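Local coordinates for protein nitrite oxidoreductase subunit A (Kuenenia stuttgartiensis, PDB 7B04) that is a NarG-like subunit of the molybdopterin oxidoreductase family and carries a molybdenum atom, two MD1 ligands and an iron/sulfur cluster, at residues Q956-P961 with K1006-Y1011. Residues are numbered along the deposited sequence; the frame is centred on the assembly and turned at random.
Sequences QIHIHP and KYNPAY
H958 and K1006 face each other as a bridge pair of two parallel strands, their side chains running side by side in the same direction. The lysine, extended with CG anti to its backbone N (chi1 171°), lays CD over one face of the imidazole, 3.8 Å from the ring centroid, while Q956 OE1, hydrogen-bonded to N938 N, touches the same CD (3.6 Å). At the ring edge N1008 ND2 donates to H958 ND1 (3.1 Å), with the acceptor close to the amide plane but the amide nitrogen tilted 23° from the imidazole plane. On the other face of the sheet, P961 CA sits over the centre of the Y1007 ring, 4.0 Å from its centroid. Three backbone bonds fix the register: K1006 N to I957 O, I959 N to K1006 O (3.0 Å) and N1008 N to I959 O. Further out, N1008 OD1 accepts from A1010 N in an Asx turn, and subunit B takes the polar ends, its E146 O binding K1006 NZ and its D147 O binding N1008 ND2. H960 caps helix 961-966 through Q962 N, Y1007 packs on A964 of that helix, and strand 956-959 lies between strands 1001-1007 and 1015-1018 in a mixed sheet.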
loop_
_atom_site.group_PDB
_atom_site.type_symbol
_atom_site.label_atom_id
_atom_site.label_comp_id
_atom_site.label_asym_id
_atom_site.label_seq_id
_atom_site.Cartn_x
_atom_site.Cartn_y
_atom_site.Cartn_z
ATOM N N GLN B 956 -3.720 -13.254 4.079
ATOM C CA GLN B 956 -2.735 -14.178 4.624
ATOM C C GLN B 956 -2.420 -13.832 6.075
ATOM O O GLN B 956 -2.590 -12.692 6.515
ATOM C CB GLN B 956 -1.440 -14.162 3.795
ATOM C CG GLN B 956 -0.696 -12.832 3.831
ATOM C CD GLN B 956 0.513 -12.809 2.914
ATOM O OE1 GLN B 956 0.826 -13.800 2.255
ATOM N NE2 GLN B 956 1.198 -11.672 2.867
ATOM N N ILE B 957 -1.962 -14.840 6.819
ATOM C CA ILE B 957 -1.526 -14.676 8.201
ATOM C C ILE B 957 -0.042 -15.004 8.300
ATOM O O ILE B 957 0.429 -15.990 7.721
ATOM C CB ILE B 957 -2.341 -15.552 9.181
ATOM C CG1 ILE B 957 -1.865 -15.320 10.617
ATOM C CG2 ILE B 957 -2.229 -17.028 8.828
ATOM C CD1 ILE B 957 -2.717 -15.998 11.665
ATOM N N HIS B 958 0.699 -14.158 9.012
ATOM C CA HIS B 958 2.123 -14.371 9.225
ATOM C C HIS B 958 2.332 -15.216 10.476
ATOM O O HIS B 958 1.722 -14.956 11.516
ATOM C CB HIS B 958 2.846 -13.033 9.379
ATOM C CG HIS B 958 2.985 -12.262 8.104
ATOM N ND1 HIS B 958 4.199 -12.062 7.483
ATOM C CD2 HIS B 958 2.060 -11.650 7.327
ATOM C CE1 HIS B 958 4.017 -11.350 6.385
ATOM N NE2 HIS B 958 2.728 -11.088 6.267
ATOM N N ILE B 959 3.191 -16.227 10.370
ATOM C CA ILE B 959 3.498 -17.118 11.483
ATOM C C ILE B 959 4.978 -17.475 11.411
ATOM O O ILE B 959 5.536 -17.637 10.320
ATOM C CB ILE B 959 2.595 -18.373 11.485
ATOM C CG1 ILE B 959 2.883 -19.241 12.714
ATOM C CG2 ILE B 959 2.749 -19.159 10.192
ATOM C CD1 ILE B 959 1.798 -20.251 13.018
ATOM N N HIS B 960 5.611 -17.591 12.573
ATOM C CA HIS B 960 7.002 -18.015 12.623
ATOM C C HIS B 960 7.141 -19.445 12.102
ATOM O O HIS B 960 6.293 -20.297 12.395
ATOM C CB HIS B 960 7.532 -17.919 14.055
ATOM C CG HIS B 960 9.003 -18.162 14.172
ATOM N ND1 HIS B 960 9.541 -19.422 14.325
ATOM C CD2 HIS B 960 10.053 -17.305 14.156
ATOM C CE1 HIS B 960 10.856 -19.332 14.401
ATOM N NE2 HIS B 960 11.193 -18.058 14.301
ATOM N N PRO B 961 8.185 -19.736 11.315
ATOM C CA PRO B 961 8.312 -21.087 10.733
ATOM C C PRO B 961 8.299 -22.201 11.765
ATOM O O PRO B 961 7.621 -23.218 11.566
ATOM C CB PRO B 961 9.650 -21.012 9.983
ATOM C CG PRO B 961 9.839 -19.564 9.690
ATOM C CD PRO B 961 9.261 -18.836 10.866
ATOM N N LYS B 1006 1.770 -17.889 6.179
ATOM C CA LYS B 1006 2.980 -17.427 5.510
ATOM C C LYS B 1006 4.135 -17.476 6.495
ATOM O O LYS B 1006 4.059 -16.877 7.572
ATOM C CB LYS B 1006 2.803 -16.006 4.969
ATOM C CG LYS B 1006 4.089 -15.387 4.444
ATOM C CD LYS B 1006 3.912 -13.922 4.075
ATOM C CE LYS B 1006 5.249 -13.287 3.717
ATOM N NZ LYS B 1006 5.129 -11.837 3.401
ATOM N N TYR B 1007 5.200 -18.184 6.126
ATOM C CA TYR B 1007 6.398 -18.215 6.955
ATOM C C TYR B 1007 7.068 -16.850 6.929
ATOM O O TYR B 1007 7.423 -16.346 5.858
ATOM C CB TYR B 1007 7.372 -19.286 6.469
ATOM C CG TYR B 1007 7.010 -20.699 6.860
ATOM C CD1 TYR B 1007 5.852 -20.971 7.573
ATOM C CD2 TYR B 1007 7.835 -21.763 6.518
ATOM C CE1 TYR B 1007 5.522 -22.262 7.925
ATOM C CE2 TYR B 1007 7.512 -23.059 6.869
ATOM C CZ TYR B 1007 6.354 -23.302 7.574
ATOM O OH TYR B 1007 6.028 -24.591 7.928
ATOM N N ASN B 1008 7.238 -16.250 8.105
ATOM C CA ASN B 1008 8.006 -15.017 8.249
ATOM C C ASN B 1008 8.772 -15.112 9.562
ATOM O O ASN B 1008 8.204 -14.867 10.639
ATOM C CB ASN B 1008 7.109 -13.783 8.218
ATOM C CG ASN B 1008 7.894 -12.494 8.052
ATOM O OD1 ASN B 1008 9.124 -12.504 7.993
ATOM N ND2 ASN B 1008 7.183 -11.375 7.973
ATOM N N PRO B 1009 10.058 -15.459 9.517
ATOM C CA PRO B 1009 10.857 -15.536 10.744
ATOM C C PRO B 1009 11.233 -14.185 11.330
ATOM O O PRO B 1009 12.025 -14.143 12.274
ATOM C CB PRO B 1009 12.108 -16.305 10.290
ATOM C CG PRO B 1009 12.209 -16.039 8.841
ATOM C CD PRO B 1009 10.808 -15.908 8.332
ATOM N N ALA B 1010 10.680 -13.095 10.793
ATOM C CA ALA B 1010 10.857 -11.784 11.394
ATOM C C ALA B 1010 10.033 -11.626 12.662
ATOM O O ALA B 1010 10.276 -10.692 13.431
ATOM C CB ALA B 1010 10.486 -10.688 10.394
ATOM N N TYR B 1011 9.057 -12.525 12.895
ATOM C CA TYR B 1011 8.171 -12.476 14.044
ATOM C C TYR B 1011 8.639 -13.427 15.139
ATOM O O TYR B 1011 9.245 -14.466 14.856
ATOM C CB TYR B 1011 6.741 -12.838 13.632
ATOM C CG TYR B 1011 6.065 -11.735 12.860
ATOM C CD1 TYR B 1011 5.331 -10.756 13.513
ATOM C CD2 TYR B 1011 6.183 -11.656 11.480
ATOM C CE1 TYR B 1011 4.719 -9.739 12.813
ATOM C CE2 TYR B 1011 5.577 -10.642 10.770
ATOM C CZ TYR B 1011 4.847 -9.685 11.443
ATOM O OH TYR B 1011 4.241 -8.670 10.745
#